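PDB 3MKV: putative amidohydrolase from Unidentified, which probably hydrolyses dipeptides that end in proline, as a zinc-dependent prolidase of the amidohydrolase superfamily. Local coordinates for residues Val69-Asn74 with Thr87-Pro92; Pro153-Cys158 with Gly168-Gly173; Glu338-Ala343 with Cys393-Gly398. One frame throughout, in Å; residues are numbered along the deposited sequence.

Contact 1: Val69-Asn74 with Thr87-Pro92; sequences VAIEFN and TLRAVP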
loop_
_atom_site.group_PDB
_atom_site.type_symbol
_atom_site.label_atom_id
_atom_site.label_comp_id
_atom_site.label_asym_id
_atom_site.label_seq_id
_atom_site.Cartn_x
_atom_site.Cartn_y
_atom_site.Cartn_z
ATOM N N VAL A 69 -22.949 10.952 -21.571
ATOM C CA VAL A 69 -21.511 11.116 -21.771
ATOM C C VAL A 69 -20.932 10.121 -22.749
ATOM O O VAL A 69 -19.717 10.036 -22.890
ATOM C CB VAL A 69 -20.690 11.090 -20.450
ATOM C CG1 VAL A 69 -21.383 11.933 -19.389
ATOM C CG2 VAL A 69 -20.448 9.662 -19.974
ATOM N N ALA A 70 -21.798 9.369 -23.424
ATOM C CA ALA A 70 -21.353 8.494 -24.507
ATOM C C ALA A 70 -21.130 9.349 -25.736
ATOM O O ALA A 70 -21.902 9.290 -26.692
ATOM C CB ALA A 70 -22.371 7.427 -24.784
ATOM N N ILE A 71 -20.065 10.146 -25.694
ATOM C CA ILE A 71 -19.797 11.157 -26.713
ATOM C C ILE A 71 -19.156 10.571 -27.965
ATOM O O ILE A 71 -19.006 11.270 -28.973
ATOM C CB ILE A 71 -18.898 12.298 -26.173
ATOM C CG1 ILE A 71 -17.534 11.757 -25.732
ATOM C CG2 ILE A 71 -19.570 13.032 -25.022
ATOM C CD1 ILE A 71 -16.511 12.861 -25.452
ATOM N N GLU A 72 -18.769 9.298 -27.900
ATOM C CA GLU A 72 -18.379 8.566 -29.104
ATOM C C GLU A 72 -18.665 7.072 -29.017
ATOM O O GLU A 72 -19.025 6.566 -27.955
ATOM C CB GLU A 72 -16.922 8.833 -29.516
ATOM C CG GLU A 72 -16.036 9.506 -28.478
ATOM C CD GLU A 72 -14.580 9.588 -28.936
ATOM O OE1 GLU A 72 -13.959 10.674 -28.819
ATOM O OE2 GLU A 72 -14.062 8.559 -29.428
ATOM N N PHE A 73 -18.512 6.379 -30.148
ATOM C CA PHE A 73 -18.749 4.933 -30.237
ATOM C C PHE A 73 -17.760 4.070 -29.429
ATOM O O PHE A 73 -18.093 2.958 -29.024
ATOM C CB PHE A 73 -18.745 4.475 -31.704
ATOM C CG PHE A 73 -20.015 4.806 -32.456
ATOM C CD1 PHE A 73 -20.105 5.954 -33.234
ATOM C CD2 PHE A 73 -21.120 3.960 -32.393
ATOM C CE1 PHE A 73 -21.273 6.256 -33.928
ATOM C CE2 PHE A 73 -22.293 4.258 -33.087
ATOM C CZ PHE A 73 -22.363 5.404 -33.854
ATOM N N ASN A 74 -16.549 4.570 -29.209
ATOM C CA ASN A 74 -15.546 3.825 -28.453
ATOM C C ASN A 74 -15.529 4.234 -26.969
ATOM O O ASN A 74 -14.872 5.205 -26.571
ATOM C CB ASN A 74 -14.162 3.992 -29.093
ATOM C CG ASN A 74 -13.082 3.177 -28.392
ATOM O OD1 ASN A 74 -13.335 2.512 -27.384
ATOM N ND2 ASN A 74 -11.864 3.236 -28.924
ATOM N N THR A 87 -17.098 16.646 -20.460
ATOM C CA THR A 87 -18.163 17.463 -19.909
ATOM C C THR A 87 -18.674 18.446 -20.954
ATOM O O THR A 87 -19.869 18.553 -21.185
ATOM C CB THR A 87 -17.664 18.282 -18.684
ATOM O OG1 THR A 87 -17.296 17.404 -17.614
ATOM C CG2 THR A 87 -18.731 19.221 -18.203
ATOM N N LEU A 88 -17.751 19.166 -21.578
ATOM C CA LEU A 88 -18.072 20.128 -22.622
ATOM C C LEU A 88 -18.727 19.463 -23.837
ATOM O O LEU A 88 -19.648 20.015 -24.440
ATOM C CB LEU A 88 -16.795 20.866 -23.047
ATOM C CG LEU A 88 -16.449 22.242 -22.463
ATOM C CD1 LEU A 88 -17.116 22.543 -21.122
ATOM C CD2 LEU A 88 -14.940 22.412 -22.397
ATOM N N ARG A 89 -18.260 18.274 -24.198
ATOM C CA ARG A 89 -18.850 17.565 -25.345
ATOM C C ARG A 89 -20.233 16.972 -25.074
ATOM O O ARG A 89 -20.933 16.600 -26.010
ATOM C CB ARG A 89 -17.911 16.487 -25.884
ATOM C CG ARG A 89 -16.721 17.042 -26.647
ATOM C CD ARG A 89 -16.483 16.219 -27.900
ATOM N NE ARG A 89 -15.333 15.331 -27.767
ATOM C CZ ARG A 89 -15.100 14.289 -28.562
ATOM N NH1 ARG A 89 -14.018 13.535 -28.378
ATOM N NH2 ARG A 89 -15.958 13.993 -29.533
ATOM N N ALA A 90 -20.619 16.900 -23.802
ATOM C CA ALA A 90 -21.941 16.409 -23.397
ATOM C C ALA A 90 -23.032 17.478 -23.475
ATOM O O ALA A 90 -24.213 17.163 -23.643
ATOM C CB ALA A 90 -21.885 15.824 -21.980
ATOM N N VAL A 91 -22.637 18.739 -23.346
ATOM C CA VAL A 91 -23.590 19.854 -23.376
ATOM C C VAL A 91 -24.475 19.938 -24.644
ATOM O O VAL A 91 -25.705 20.007 -24.556
ATOM C CB VAL A 91 -22.861 21.192 -23.140
ATOM C CG1 VAL A 91 -23.799 22.367 -23.409
ATOM C CG2 VAL A 91 -22.271 21.247 -21.698
ATOM N N PRO A 92 -23.851 19.958 -25.828
ATOM C CA PRO A 92 -24.633 19.933 -27.058
ATOM C C PRO A 92 -25.545 18.704 -27.128
ATOM O O PRO A 92 -26.672 18.793 -27.619
ATOM C CB PRO A 92 -23.567 19.882 -28.159
ATOM C CG PRO A 92 -22.296 19.475 -27.465
ATOM C CD PRO A 92 -22.405 20.022 -26.087
#

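Contact 2: Pro153-Cys158 with Gly168-Gly173; sequences PPDSPC and GRVADG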
loop_
_atom_site.group_PDB
_atom_site.type_symbol
_atom_site.label_atom_id
_atom_site.label_comp_id
_atom_site.label_asym_id
_atom_site.label_seq_id
_atom_site.Cartn_x
_atom_site.Cartn_y
_atom_site.Cartn_z
ATOM N N PRO A 153 -4.953 -4.951 -15.797
ATOM C CA PRO A 153 -4.645 -3.620 -15.277
ATOM C C PRO A 153 -5.724 -3.175 -14.296
ATOM O O PRO A 153 -6.843 -3.678 -14.346
ATOM C CB PRO A 153 -4.711 -2.740 -16.519
ATOM C CG PRO A 153 -5.628 -3.453 -17.429
ATOM C CD PRO A 153 -5.367 -4.910 -17.207
ATOM N N PRO A 154 -5.399 -2.221 -13.418
ATOM C CA PRO A 154 -6.384 -1.737 -12.449
ATOM C C PRO A 154 -7.671 -1.278 -13.134
ATOM O O PRO A 154 -7.627 -0.622 -14.176
ATOM C CB PRO A 154 -5.676 -0.547 -11.797
ATOM C CG PRO A 154 -4.219 -0.855 -11.949
ATOM C CD PRO A 154 -4.103 -1.535 -13.288
ATOM N N ASP A 155 -8.812 -1.632 -12.559
ATOM C CA ASP A 155 -10.083 -1.240 -13.144
ATOM C C ASP A 155 -10.010 0.191 -13.666
ATOM O O ASP A 155 -10.318 0.461 -14.828
ATOM C CB ASP A 155 -11.205 -1.344 -12.116
ATOM C CG ASP A 155 -12.528 -0.880 -12.673
ATOM O OD1 ASP A 155 -13.353 -0.336 -11.902
ATOM O OD2 ASP A 155 -12.730 -1.051 -13.896
ATOM N N SER A 156 -9.612 1.106 -12.785
ATOM C CA SER A 156 -9.448 2.516 -13.128
ATOM C C SER A 156 -8.119 3.034 -12.589
ATOM O O SER A 156 -7.516 2.413 -11.714
ATOM C CB SER A 156 -10.606 3.345 -12.566
ATOM O OG SER A 156 -10.829 3.049 -11.197
ATOM N N PRO A 157 -7.661 4.182 -13.108
ATOM C CA PRO A 157 -6.376 4.762 -12.715
ATOM C C PRO A 157 -6.279 4.999 -11.209
ATOM O O PRO A 157 -5.331 4.536 -10.572
ATOM C CB PRO A 157 -6.349 6.104 -13.463
ATOM C CG PRO A 157 -7.771 6.366 -13.863
ATOM C CD PRO A 157 -8.361 5.013 -14.101
ATOM N N CYS A 158 -7.256 5.713 -10.655
ATOM C CA CYS A 158 -7.238 6.096 -9.241
ATOM C C CYS A 158 -8.548 5.727 -8.550
ATOM O O CYS A 158 -9.630 5.992 -9.068
ATOM C CB CYS A 158 -6.971 7.599 -9.104
ATOM S SG CYS A 158 -6.741 8.192 -7.413
ATOM N N GLY A 168 -19.397 2.943 -16.507
ATOM C CA GLY A 168 -19.514 1.971 -15.435
ATOM C C GLY A 168 -18.322 1.871 -14.507
ATOM O O GLY A 168 -17.396 2.665 -14.576
ATOM N N ARG A 169 -18.366 0.877 -13.624
ATOM C CA ARG A 169 -17.294 0.604 -12.682
ATOM C C ARG A 169 -17.332 -0.880 -12.390
ATOM O O ARG A 169 -18.404 -1.468 -12.360
ATOM C CB ARG A 169 -17.516 1.367 -11.384
ATOM C CG ARG A 169 -18.803 0.969 -10.661
ATOM C CD ARG A 169 -19.009 1.802 -9.405
ATOM N NE ARG A 169 -18.025 1.494 -8.378
ATOM C CZ ARG A 169 -17.966 2.102 -7.194
ATOM N NH1 ARG A 169 -18.827 3.062 -6.888
ATOM N NH2 ARG A 169 -17.039 1.756 -6.312
ATOM N N VAL A 170 -16.165 -1.478 -12.164
ATOM C CA VAL A 170 -16.083 -2.900 -11.851
ATOM C C VAL A 170 -16.217 -3.169 -10.364
ATOM O O VAL A 170 -15.714 -2.413 -9.533
ATOM C CB VAL A 170 -14.768 -3.521 -12.349
ATOM C CG1 VAL A 170 -14.674 -4.993 -11.906
ATOM C CG2 VAL A 170 -14.676 -3.392 -13.862
ATOM N N ALA A 171 -16.902 -4.256 -10.038
ATOM C CA ALA A 171 -17.131 -4.638 -8.655
ATOM C C ALA A 171 -17.539 -6.116 -8.607
ATOM O O ALA A 171 -18.387 -6.557 -9.388
ATOM C CB ALA A 171 -18.217 -3.744 -8.022
ATOM N N ASP A 172 -16.928 -6.874 -7.698
ATOM C CA ASP A 172 -17.206 -8.303 -7.582
ATOM C C ASP A 172 -17.390 -8.669 -6.131
ATOM O O ASP A 172 -16.643 -8.222 -5.259
ATOM C CB ASP A 172 -16.059 -9.132 -8.158
ATOM C CG ASP A 172 -15.774 -8.808 -9.610
ATOM O OD1 ASP A 172 -16.455 -9.354 -10.510
ATOM O OD2 ASP A 172 -14.848 -8.014 -9.851
ATOM N N GLY A 173 -18.395 -9.492 -5.875
ATOM C CA GLY A 173 -18.619 -9.992 -4.547
ATOM C C GLY A 173 -19.575 -9.103 -3.809
ATOM O O GLY A 173 -19.577 -7.892 -4.002
#

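Contact 3: Glu338-Ala343 with Cys393-Gly398; sequences EFRILA and CLLGQG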
loop_
_atom_site.group_PDB
_atom_site.type_symbol
_atom_site.label_atom_id
_atom_site.label_comp_id
_atom_site.label_asym_id
_atom_site.label_seq_id
_atom_site.Cartn_x
_atom_site.Cartn_y
_atom_site.Cartn_z
ATOM N N GLU A 338 -36.753 6.141 -32.927
ATOM C CA GLU A 338 -37.255 4.992 -32.181
ATOM C C GLU A 338 -38.782 4.953 -32.231
ATOM O O GLU A 338 -39.388 3.912 -31.986
ATOM C CB GLU A 338 -36.736 4.989 -30.736
ATOM C CG GLU A 338 -37.258 3.846 -29.849
ATOM C CD GLU A 338 -36.573 2.503 -30.111
ATOM O OE1 GLU A 338 -36.937 1.510 -29.430
ATOM O OE2 GLU A 338 -35.677 2.441 -30.990
ATOM N N PHE A 339 -39.394 6.091 -32.547
ATOM C CA PHE A 339 -40.847 6.160 -32.716
ATOM C C PHE A 339 -41.242 5.474 -34.017
ATOM O O PHE A 339 -42.098 4.584 -34.036
ATOM C CB PHE A 339 -41.330 7.612 -32.729
ATOM C CG PHE A 339 -41.239 8.294 -31.396
ATOM C CD1 PHE A 339 -41.994 7.844 -30.320
ATOM C CD2 PHE A 339 -40.409 9.401 -31.218
ATOM C CE1 PHE A 339 -41.915 8.470 -29.073
ATOM C CE2 PHE A 339 -40.321 10.045 -29.973
ATOM C CZ PHE A 339 -41.070 9.577 -28.900
ATOM N N ARG A 340 -40.595 5.890 -35.100
ATOM C CA ARG A 340 -40.774 5.275 -36.411
ATOM C C ARG A 340 -40.621 3.756 -36.342
ATOM O O ARG A 340 -41.475 3.006 -36.827
ATOM C CB ARG A 340 -39.745 5.843 -37.393
ATOM C CG ARG A 340 -40.101 5.642 -38.861
ATOM C CD ARG A 340 -38.875 5.745 -39.768
ATOM N NE ARG A 340 -38.075 4.519 -39.764
ATOM C CZ ARG A 340 -36.782 4.466 -39.452
ATOM N NH1 ARG A 340 -36.132 5.576 -39.128
ATOM N NH2 ARG A 340 -36.136 3.304 -39.469
ATOM N N ILE A 341 -39.521 3.306 -35.750
ATOM C CA ILE A 341 -39.218 1.882 -35.695
ATOM C C ILE A 341 -40.289 1.097 -34.935
ATOM O O ILE A 341 -40.828 0.113 -35.450
ATOM C CB ILE A 341 -37.835 1.637 -35.078
ATOM C CG1 ILE A 341 -36.745 2.223 -35.980
ATOM C CG2 ILE A 341 -37.608 0.154 -34.855
ATOM C CD1 ILE A 341 -35.351 2.103 -35.417
ATOM N N LEU A 342 -40.610 1.531 -33.719
ATOM C CA LEU A 342 -41.657 0.874 -32.937
ATOM C C LEU A 342 -43.003 0.959 -33.657
ATOM O O LEU A 342 -43.854 0.084 -33.510
ATOM C CB LEU A 342 -41.765 1.490 -31.537
ATOM C CG LEU A 342 -40.533 1.440 -30.618
ATOM C CD1 LEU A 342 -40.676 2.371 -29.408
ATOM C CD2 LEU A 342 -40.241 0.024 -30.158
ATOM N N ALA A 343 -43.193 2.021 -34.433
ATOM C CA ALA A 343 -44.459 2.244 -35.130
ATOM C C ALA A 343 -44.774 1.125 -36.119
ATOM O O ALA A 343 -45.928 0.915 -36.481
ATOM C CB ALA A 343 -44.452 3.597 -35.837
ATOM N N CYS A 393 -44.400 13.220 -37.236
ATOM C CA CYS A 393 -44.255 14.594 -36.742
ATOM C C CYS A 393 -43.211 14.730 -35.612
ATOM O O CYS A 393 -42.706 15.824 -35.348
ATOM C CB CYS A 393 -45.617 15.147 -36.289
ATOM S SG CYS A 393 -46.642 13.973 -35.346
ATOM N N LEU A 394 -42.899 13.617 -34.950
ATOM C CA LEU A 394 -41.895 13.604 -33.883
ATOM C C LEU A 394 -40.483 13.374 -34.429
ATOM O O LEU A 394 -39.504 13.706 -33.772
ATOM C CB LEU A 394 -42.239 12.551 -32.823
ATOM C CG LEU A 394 -43.645 12.678 -32.217
ATOM C CD1 LEU A 394 -44.001 11.524 -31.261
ATOM C CD2 LEU A 394 -43.822 14.025 -31.533
ATOM N N LEU A 395 -40.385 12.823 -35.638
ATOM C CA LEU A 395 -39.091 12.457 -36.217
ATOM C C LEU A 395 -38.173 13.643 -36.448
ATOM O O LEU A 395 -38.619 14.791 -36.492
ATOM C CB LEU A 395 -39.262 11.723 -37.546
ATOM C CG LEU A 395 -40.041 10.413 -37.571
ATOM C CD1 LEU A 395 -39.932 9.764 -38.959
ATOM C CD2 LEU A 395 -39.564 9.471 -36.472
ATOM N N GLY A 396 -36.884 13.337 -36.607
ATOM C CA GLY A 396 -35.861 14.324 -36.902
ATOM C C GLY A 396 -35.335 15.076 -35.695
ATOM O O GLY A 396 -35.035 14.492 -34.651
ATOM N N GLN A 397 -35.245 16.390 -35.840
ATOM C CA GLN A 397 -34.539 17.218 -34.891
ATOM C C GLN A 397 -35.488 18.290 -34.385
ATOM O O GLN A 397 -35.080 19.419 -34.112
ATOM C CB GLN A 397 -33.329 17.850 -35.582
ATOM C CG GLN A 397 -32.008 17.637 -34.874
ATOM C CD GLN A 397 -31.817 16.215 -34.348
ATOM O OE1 GLN A 397 -31.786 15.995 -33.135
ATOM N NE2 GLN A 397 -31.678 15.249 -35.256
ATOM N N GLY A 398 -36.763 17.928 -34.267
ATOM C CA GLY A 398 -37.794 18.845 -33.786
ATOM C C GLY A 398 -38.393 19.772 -34.836
ATOM O O GLY A 398 -38.877 20.849 -34.505
#

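Contact 1: Val69-Asn74 with Thr87-Pro92
Ile71 and Glu72 meet the single side chain of Arg89, one over the face of its guanidinium and the other near its edge. The contact belongs to the amidohydrolase TIM-barrel domain: the loop 69-74 follows strand 65-66 and packs against helix 83-99; His65 on this strand and His67 just after it bind zinc. CD1 of Ile71 stands 3.5 Å above the guanidinium plane, offset toward the rim, with Arg89 NE its nearest atom at 3.6 Å. The other branch, Ile71 CG2, lies 3.9 Å from Arg89 CB. The two side chains thus cross at about a right angle, CG2 at the arginine's CB and CD1 over its guanidinium. Ile71 achieves this with CG1 held between its own backbone N and carbonyl carbon (chi1 61°), which leaves CG2 beside the N.

Glu72 closes the salt bridge, OE1 to Arg89 NH1 at 2.9 Å. The bond is bent, 136° at the hydrogen, and OE1 offers its anti lone pair from 28° out of the guanidinium plane. The same oxygen also pairs with Arg77 of helix 75-78, so two arginines share it, which would be expected to keep the carboxylate charged.

Further out, Val78 and Ile93 pack on Ile71, and Phe115 of helix 113-120 touches both Val69 and Ala90. Leu123 of a second subunit packs on Arg89, placing this arginine at a subunit interface. Asn74, at the N-cap of helix 75-78, receives a hydrogen bond at OD1 from the backbone N of Arg77.

Contact 2: Pro153-Cys158 with Gly168-Gly173
Asp155 reaches from the loop 153-158 to the edge of strand 168-170, and nearly the whole contact is made by its carboxylate on Val170. CB is still at the margin, 4.2 Å from Val170 CB. CG comes closer, 3.5 Å from Val170 CB, having been swung anti to the aspartate's backbone N (chi1 177°). From there the two oxygens do different work. OD1 accepts a hydrogen bond from the backbone N of Val170 at 3.0 Å; it is fairly straight at the hydrogen, 161°, although the N-H arrives from above the carboxylate plane, 44° out of it. OD2 to Val170 CG2, at 3.0 Å, is unusually tight. Asp155 crosses the valine side chain obliquely while its OD1 holds that residue's own amide.

Arg169, the preceding residue, sends its guanidinium away from Asp155 to salt bridges with Glu183 and Glu184 of helix 174-187. Pro157, on the same loop, packs against Cys160 of a second subunit. Strand 168-170 pairs in parallel with strand 135-137, through backbone bonds of Arg169 to Ala135 and Ser137, and leads through Ala171-Gly173, with Gly173 at the N-cap position, into helix 174-187; the aspartate therefore ties the surface excursion between the two strands back to the second of them.

Contact 3: Glu338-Ala343 with Cys393-Gly398
Residues 338-343 of helix 337-343 face the irregular loop 393-398, and their backbones come nearest at Arg340 and Leu395, whose CA atoms are 7.4 Å apart. The helical side is regular, with Ala343 N bonded to Phe339 O; the loop has no regular structure and turns at Gly396, where phi is positive. Both pieces belong to the TIM-barrel amidohydrolase domain, in which the loop runs between strands 380-383 and 403-406. The space between the backbones is bridged by two pairs of side chains, Phe339 with Leu394 and Arg340 with Leu395, each crossing at about a right angle.

The first pair is a CH-pi contact. Leu394 CD1 stands 4.0 Å from the centroid of the Phe339 ring and only 3° off its normal, so the methyl sits over the middle of the face. Leu394 CB meets the ring's rim as well, at CD2. The phenylalanine is surrounded by hydrophobic neighbours: Phe323 stacks with it, Val351 and Ala355 of helix 348-362 touch it, and Val391 packs alongside. Leu394 in turn rests on Val383 of strand 380-383.

In the second pair the arginine contributes only the aliphatic base of its chain. CG is anti to the backbone N (chi1 -161°), and a bend at chi3 (79°) then turns the guanidinium of Arg340 away from the loop to a salt bridge with Asp337. The two methyls of Leu395 divide what remains: CD1 lies 4.1 Å from Arg340 CG, and CD2 comes within 3.7 Å of Arg340 CB.

The three contacts follow one another in series from the N terminus, neither nesting nor crossing. Contact 1 closes a short excursion of 12 residues, mostly helical, bringing helix 83-99 back to the loop after strand 65-66, beside the zinc-binding histidines. Contact 2 closes a loop with no helix or strand in it, just before helix 174-187. Contact 3 spans much more chain: helix 348-362 and strand 380-383 lie between its segments, and it joins helix 337-343 to the loop between strands 380-383 and 403-406. Contacts 2 and 3 lie on opposite sides of the chain's centre, with centres 38 Å apart. Contacts 1 and 2 both touch a second subunit; contact 3 touches no other chain of the assembly.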